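Local structure of DUF1818 domain-containing protein (Prochlorococcus marinus, 2IT9) at residues Arg73-Ile78 / Leu88-Ser93; Thr23-Glu28 / Val104-His109. The protein is of unknown function but may bind DNA, as relatives with a PC4-like fold do. All blocks are in the same frame, centred on the assembly; numbering follows the deposited sequence. Where two conformers were deposited one is given.

Interaction 1 of 2, residues Arg73-Ile78 / Leu88-Ser93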
loop_
_atom_site.group_PDB
_atom_site.type_symbol
_atom_site.label_atom_id
_atom_site.label_comp_id
_atom_site.label_asym_id
_atom_site.label_seq_id
_atom_site.Cartn_x
_atom_site.Cartn_y
_atom_site.Cartn_z
ATOM N N ARG A 73 -17.805 -1.717 -8.289
ATOM C CA ARG A 73 -17.637 -0.782 -7.186
ATOM C C ARG A 73 -17.688 -1.481 -5.852
ATOM O O ARG A 73 -18.595 -2.258 -5.624
ATOM C CB ARG A 73 -18.676 0.329 -7.259
ATOM C CG ARG A 73 -18.547 1.177 -8.514
ATOM N N PRO A 74 -16.762 -1.138 -4.927
ATOM C CA PRO A 74 -15.723 -0.081 -4.969
ATOM C C PRO A 74 -14.392 -0.451 -5.583
ATOM O O PRO A 74 -13.436 0.274 -5.391
ATOM C CB PRO A 74 -15.508 0.199 -3.474
ATOM C CG PRO A 74 -15.578 -1.159 -2.883
ATOM C CD PRO A 74 -16.717 -1.861 -3.642
ATOM N N TRP A 75 -14.287 -1.590 -6.275
ATOM C CA TRP A 75 -13.037 -2.018 -6.822
ATOM C C TRP A 75 -12.899 -1.930 -8.343
ATOM O O TRP A 75 -13.822 -2.235 -9.061
ATOM C CB TRP A 75 -12.826 -3.519 -6.536
ATOM C CG TRP A 75 -12.662 -3.842 -5.124
ATOM C CD1 TRP A 75 -13.600 -4.315 -4.287
ATOM C CD2 TRP A 75 -11.449 -3.710 -4.358
ATOM N NE1 TRP A 75 -13.054 -4.520 -3.040
ATOM C CE2 TRP A 75 -11.742 -4.132 -3.045
ATOM C CE3 TRP A 75 -10.148 -3.257 -4.651
ATOM C CZ2 TRP A 75 -10.774 -4.166 -2.023
ATOM C CZ3 TRP A 75 -9.190 -3.285 -3.637
ATOM C CH2 TRP A 75 -9.514 -3.727 -2.328
ATOM N N LEU A 76 -11.721 -1.543 -8.777
ATOM C CA LEU A 76 -11.343 -1.602 -10.179
ATOM C C LEU A 76 -10.042 -2.400 -10.199
ATOM O O LEU A 76 -9.022 -2.051 -9.562
ATOM C CB LEU A 76 -11.250 -0.214 -10.825
ATOM C CG LEU A 76 -11.151 -0.285 -12.346
ATOM C CD1 LEU A 76 -11.631 1.026 -13.018
ATOM C CD2 LEU A 76 -9.766 -0.675 -12.796
ATOM N N ALA A 77 -10.078 -3.541 -10.872
ATOM C CA ALA A 77 -8.921 -4.391 -10.899
ATOM C C ALA A 77 -8.388 -4.574 -12.291
ATOM O O ALA A 77 -9.164 -4.761 -13.195
ATOM C CB ALA A 77 -9.301 -5.749 -10.316
ATOM N N ILE A 78 -7.066 -4.558 -12.430
ATOM C CA ILE A 78 -6.412 -4.687 -13.733
ATOM C C ILE A 78 -5.408 -5.804 -13.675
ATOM O O ILE A 78 -4.422 -5.749 -12.902
ATOM C CB ILE A 78 -5.746 -3.364 -14.141
ATOM C CG1 ILE A 78 -6.780 -2.203 -14.133
ATOM C CG2 ILE A 78 -5.097 -3.481 -15.522
ATOM C CD1 ILE A 78 -6.151 -0.889 -13.957
ATOM N N LEU A 88 -1.343 -7.906 -10.772
ATOM C CA LEU A 88 -2.647 -7.365 -10.452
ATOM C C LEU A 88 -2.555 -6.020 -9.767
ATOM O O LEU A 88 -1.875 -5.891 -8.734
ATOM C CB LEU A 88 -3.416 -8.331 -9.535
ATOM C CG LEU A 88 -4.866 -7.928 -9.173
ATOM C CD1 LEU A 88 -5.742 -8.012 -10.380
ATOM C CD2 LEU A 88 -5.367 -8.826 -8.084
ATOM N N ARG A 89 -3.223 -5.033 -10.369
ATOM C CA ARG A 89 -3.322 -3.687 -9.825
ATOM C C ARG A 89 -4.760 -3.506 -9.365
ATOM O O ARG A 89 -5.687 -3.840 -10.100
ATOM C CB ARG A 89 -2.966 -2.654 -10.869
ATOM C CG ARG A 89 -2.966 -1.263 -10.314
ATOM C CD ARG A 89 -2.585 -0.235 -11.354
ATOM N NE ARG A 89 -2.670 1.113 -10.789
ATOM C CZ ARG A 89 -2.916 2.206 -11.505
ATOM N NH1 ARG A 89 -3.134 2.135 -12.816
ATOM N NH2 ARG A 89 -2.976 3.386 -10.903
ATOM N N LEU A 90 -4.932 -3.031 -8.136
ATOM C CA LEU A 90 -6.248 -2.837 -7.552
ATOM C C LEU A 90 -6.423 -1.359 -7.165
ATOM O O LEU A 90 -5.528 -0.773 -6.552
ATOM C CB LEU A 90 -6.431 -3.651 -6.307
ATOM C CG LEU A 90 -6.435 -5.159 -6.545
ATOM C CD1 LEU A 90 -6.428 -5.824 -5.201
ATOM C CD2 LEU A 90 -7.672 -5.563 -7.321
ATOM N N ILE A 91 -7.546 -0.797 -7.561
ATOM C CA ILE A 91 -7.925 0.563 -7.179
ATOM C C ILE A 91 -9.206 0.483 -6.367
ATOM O O ILE A 91 -10.263 0.074 -6.895
ATOM C CB ILE A 91 -8.156 1.449 -8.399
ATOM C CG1 ILE A 91 -7.026 1.305 -9.418
ATOM C CG2 ILE A 91 -8.427 2.902 -7.984
ATOM C CD1 ILE A 91 -5.720 1.638 -8.936
ATOM N N LEU A 92 -9.116 0.944 -5.122
ATOM C CA LEU A 92 -10.229 0.948 -4.192
ATOM C C LEU A 92 -10.745 2.367 -4.054
ATOM O O LEU A 92 -10.043 3.257 -3.576
ATOM C CB LEU A 92 -9.738 0.422 -2.850
ATOM C CG LEU A 92 -10.798 0.315 -1.758
ATOM C CD1 LEU A 92 -12.008 -0.533 -2.188
ATOM C CD2 LEU A 92 -10.144 -0.255 -0.507
ATOM N N SER A 93 -11.987 2.598 -4.442
ATOM C CA SER A 93 -12.482 3.961 -4.445
ATOM C C SER A 93 -12.986 4.366 -3.118
ATOM O O SER A 93 -13.371 3.542 -2.285
ATOM C CB SER A 93 -13.538 4.162 -5.507
ATOM O OG SER A 93 -12.883 4.187 -6.745
#

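Interaction 2 of 2, residues Thr23-Glu28 / Val104-His109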
loop_
_atom_site.group_PDB
_atom_site.type_symbol
_atom_site.label_atom_id
_atom_site.label_comp_id
_atom_site.label_asym_id
_atom_site.label_seq_id
_atom_site.Cartn_x
_atom_site.Cartn_y
_atom_site.Cartn_z
ATOM N N THR A 23 -10.402 -7.109 7.959
ATOM C CA THR A 23 -9.428 -7.801 7.065
ATOM C C THR A 23 -8.272 -6.911 6.673
ATOM O O THR A 23 -8.437 -5.700 6.529
ATOM C CB THR A 23 -10.139 -8.322 5.786
ATOM O OG1 THR A 23 -11.111 -9.287 6.172
ATOM C CG2 THR A 23 -9.189 -8.968 4.820
ATOM N N LEU A 24 -7.085 -7.489 6.599
ATOM C CA LEU A 24 -5.943 -6.773 6.067
ATOM C C LEU A 24 -5.412 -7.546 4.866
ATOM O O LEU A 24 -5.293 -8.756 4.911
ATOM C CB LEU A 24 -4.890 -6.603 7.143
ATOM C CG LEU A 24 -3.509 -6.100 6.705
ATOM C CD1 LEU A 24 -2.822 -5.429 7.864
ATOM C CD2 LEU A 24 -2.623 -7.185 6.104
ATOM N N ILE A 25 -5.077 -6.827 3.804
ATOM C CA ILE A 25 -4.350 -7.409 2.678
ATOM C C ILE A 25 -3.022 -6.683 2.586
ATOM O O ILE A 25 -2.935 -5.458 2.867
ATOM C CB ILE A 25 -5.131 -7.377 1.345
ATOM C CG1 ILE A 25 -5.548 -5.961 0.979
ATOM C CG2 ILE A 25 -6.345 -8.301 1.416
ATOM C CD1 ILE A 25 -5.996 -5.759 -0.475
ATOM N N GLY A 26 -1.974 -7.437 2.274
ATOM C CA GLY A 26 -0.644 -6.891 2.161
ATOM C C GLY A 26 0.223 -7.365 1.007
ATOM O O GLY A 26 0.110 -8.502 0.597
ATOM N N GLY A 27 1.058 -6.448 0.488
ATOM C CA GLY A 27 2.104 -6.717 -0.482
ATOM C C GLY A 27 3.463 -6.568 0.215
ATOM O O GLY A 27 3.559 -6.533 1.448
ATOM N N GLU A 28 4.543 -6.474 -0.540
ATOM C CA GLU A 28 5.852 -6.355 0.102
ATOM C C GLU A 28 6.016 -5.032 0.860
ATOM O O GLU A 28 6.585 -5.002 1.952
ATOM C CB GLU A 28 6.958 -6.422 -0.929
ATOM C CG GLU A 28 8.329 -6.549 -0.303
ATOM C CD GLU A 28 9.436 -6.639 -1.308
ATOM O OE1 GLU A 28 9.274 -6.109 -2.427
ATOM O OE2 GLU A 28 10.493 -7.213 -0.951
ATOM N N VAL A 104 -3.231 -0.559 -4.790
ATOM C CA VAL A 104 -2.226 -1.515 -4.392
ATOM C C VAL A 104 -1.911 -2.446 -5.557
ATOM O O VAL A 104 -2.674 -2.506 -6.547
ATOM C CB VAL A 104 -2.638 -2.294 -3.133
ATOM C CG1 VAL A 104 -2.882 -1.348 -1.952
ATOM C CG2 VAL A 104 -3.887 -3.121 -3.379
ATOM N N TYR A 105 -0.840 -3.220 -5.393
ATOM C CA TYR A 105 -0.332 -4.057 -6.506
ATOM C C TYR A 105 0.401 -5.291 -6.025
ATOM O O TYR A 105 1.180 -5.220 -5.047
ATOM C CB TYR A 105 0.575 -3.208 -7.372
ATOM C CG TYR A 105 1.402 -3.940 -8.405
ATOM C CD1 TYR A 105 0.907 -4.130 -9.700
ATOM C CD2 TYR A 105 2.676 -4.389 -8.111
ATOM C CE1 TYR A 105 1.685 -4.761 -10.688
ATOM C CE2 TYR A 105 3.461 -5.032 -9.094
ATOM C CZ TYR A 105 2.937 -5.211 -10.369
ATOM O OH TYR A 105 3.680 -5.836 -11.361
ATOM N N TRP A 106 0.120 -6.433 -6.673
ATOM C CA TRP A 106 0.866 -7.683 -6.459
ATOM C C TRP A 106 1.499 -8.081 -7.789
ATOM O O TRP A 106 0.834 -8.004 -8.839
ATOM C CB TRP A 106 0.005 -8.850 -5.990
ATOM C CG TRP A 106 -0.437 -8.781 -4.553
ATOM C CD1 TRP A 106 0.369 -8.849 -3.458
ATOM C CD2 TRP A 106 -1.787 -8.746 -4.064
ATOM N NE1 TRP A 106 -0.393 -8.837 -2.310
ATOM C CE2 TRP A 106 -1.720 -8.749 -2.651
ATOM C CE3 TRP A 106 -3.041 -8.695 -4.680
ATOM C CZ2 TRP A 106 -2.866 -8.716 -1.849
ATOM C CZ3 TRP A 106 -4.177 -8.653 -3.892
ATOM C CH2 TRP A 106 -4.095 -8.684 -2.499
ATOM N N PRO A 107 2.776 -8.474 -7.767
ATOM C CA PRO A 107 3.464 -8.840 -8.988
ATOM C C PRO A 107 3.189 -10.299 -9.397
ATOM O O PRO A 107 2.530 -11.061 -8.655
ATOM C CB PRO A 107 4.926 -8.631 -8.615
ATOM C CG PRO A 107 4.967 -9.063 -7.188
ATOM C CD PRO A 107 3.680 -8.538 -6.607
ATOM N N ARG A 108 3.753 -10.678 -10.541
ATOM C CA ARG A 108 3.656 -12.070 -11.030
ATOM C C ARG A 108 4.078 -13.069 -10.010
ATOM O O ARG A 108 4.986 -12.813 -9.208
ATOM C CB ARG A 108 4.535 -12.243 -12.250
ATOM C CG ARG A 108 4.022 -11.342 -13.395
ATOM C CD ARG A 108 5.076 -11.185 -14.461
ATOM N NE ARG A 108 5.235 -12.435 -15.136
ATOM C CZ ARG A 108 4.712 -12.732 -16.314
ATOM N NH1 ARG A 108 4.020 -11.839 -17.026
ATOM N NH2 ARG A 108 4.942 -13.934 -16.797
ATOM N N HIS A 109 3.430 -14.231 -10.035
ATOM C CA HIS A 109 3.784 -15.392 -9.205
ATOM C C HIS A 109 3.234 -15.233 -7.786
ATOM O O HIS A 109 2.608 -16.155 -7.238
ATOM C CB HIS A 109 5.292 -15.744 -9.240
ATOM C CG HIS A 109 5.851 -15.801 -10.627
ATOM N ND1 HIS A 109 5.378 -16.674 -11.583
ATOM C CD2 HIS A 109 6.809 -15.058 -11.236
ATOM C CE1 HIS A 109 5.990 -16.440 -12.732
ATOM N NE2 HIS A 109 6.880 -15.480 -12.544
#

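Interaction 1 of 2, residues Arg73-Ile78 / Leu88-Ser93
Leu92 sets its CD1 methyl squarely over the indole of Trp75, 3.7 Å from the centroid of the six-membered ring and 11° off its normal, a CH-pi contact between a non-hydrogen-bonded antiparallel pair. The same CD1 also meets Pro74 CG at 3.7 Å, the two side chains lying side by side. With its CG anti to the carbonyl carbon (chi1 -66°), Trp75 swings its ring across to the partner strand, where CZ3 reaches Leu90 CB at 3.9 Å. Farther along, Ala77 CB and Leu90 CD2 are pressed to 3.4 Å, closer than carbons usually pack. Leu76, Ile78, Arg89 and Ile91 take the other face. Replacing Trp75 by an alanine removes the indole, which would probably leave the Leu92 methyl without its aromatic platform and open a gap beside Leu90.

Beneath these side chains the backbones pair in both directions at Leu76-Ile91 and Ile78-Arg89, with Ile91 N to Leu76 O at 2.8 Å. Beyond them Ser93 N reaches Pro74 O at 2.9 Å in a nearly straight bond (170°); Pro74 follows a cis peptide bond. The Arg89 guanidinium turns to Glu103 for a salt bridge.

The two segments belong to a beta hairpin at the middle of a four-stranded antiparallel sheet, between strands 65-72 and 102-106. Helix 36-56 covers the face bearing Trp75 and Ala77, accepting the indole NE1 hydrogen bond at Glu38 O, while Leu92 leans on Ile32 and Leu34 of strand 30-34.

Interaction 2 of 2, residues Thr23-Glu28 / Val104-His109
Trp106 reaches the backbone of Gly26 with the N-H edge of its indole, and its benzo ring meets the side chain of Ile25. From CB the side chain leaves with CG anti to the carbonyl carbon (chi1 -74°), which carries the ring from the end of strand 102-106 to strand 23-26. Trp106 CD1 comes first, 4.1 Å from Gly27 CA. Next to it, Trp106 NE1 donates a hydrogen bond of 3.0 Å to Gly26 O, with an N-H...O angle of 158°. The oxygen lies close to the indole plane, but from the acceptor's side the donor stands 46° above the carbonyl plane, so the bond does not follow a lone pair. Farther round the ring, Trp106 CZ2 approaches Ile25 CB at 4.1 Å, and Trp106 CH2 meets Ile25 CD1 at 4.0 Å, the two side chains crossing at about a right angle. Ile25 CD1 also touches Val104 CG2, more loosely, at 4.5 Å.

Trp30 and Trp10 adjoin the Trp106 ring. Val104 pairs with a strand of the second subunit, so the sheet continues across the dimer interface.

The indole thus plays two parts: its N-H reaches a main-chain carbonyl of a buried residue, while its benzo carbons pack against isoleucine. The one hydrogen bond between these segments probably fixes how the ring sits against Ile25; a second, from Trp30 NE1 to Tyr105 O, joins the two sheets nearby.

Overall arrangement
From the N terminus, the chain builds the four-stranded sheet that contains strand 23-26, passes through helix 36-56, and enters the second sheet at strand 65-72. Interaction 1 closes the hairpin of strands 75-82 and 85-92, a loop of nine intervening residues. Strand 102-106 then follows, and interaction 2 brings its end back to 23-28, closing a far longer loop of 75 intervening residues within which the whole of interaction 1 falls; the two do not cross. Interaction 1 therefore knits neighbours within one sheet, whereas interaction 2 joins that sheet to the other. Backbone pairing of Leu88 with Trp106 and Leu90 with Val104 links the two contacts directly.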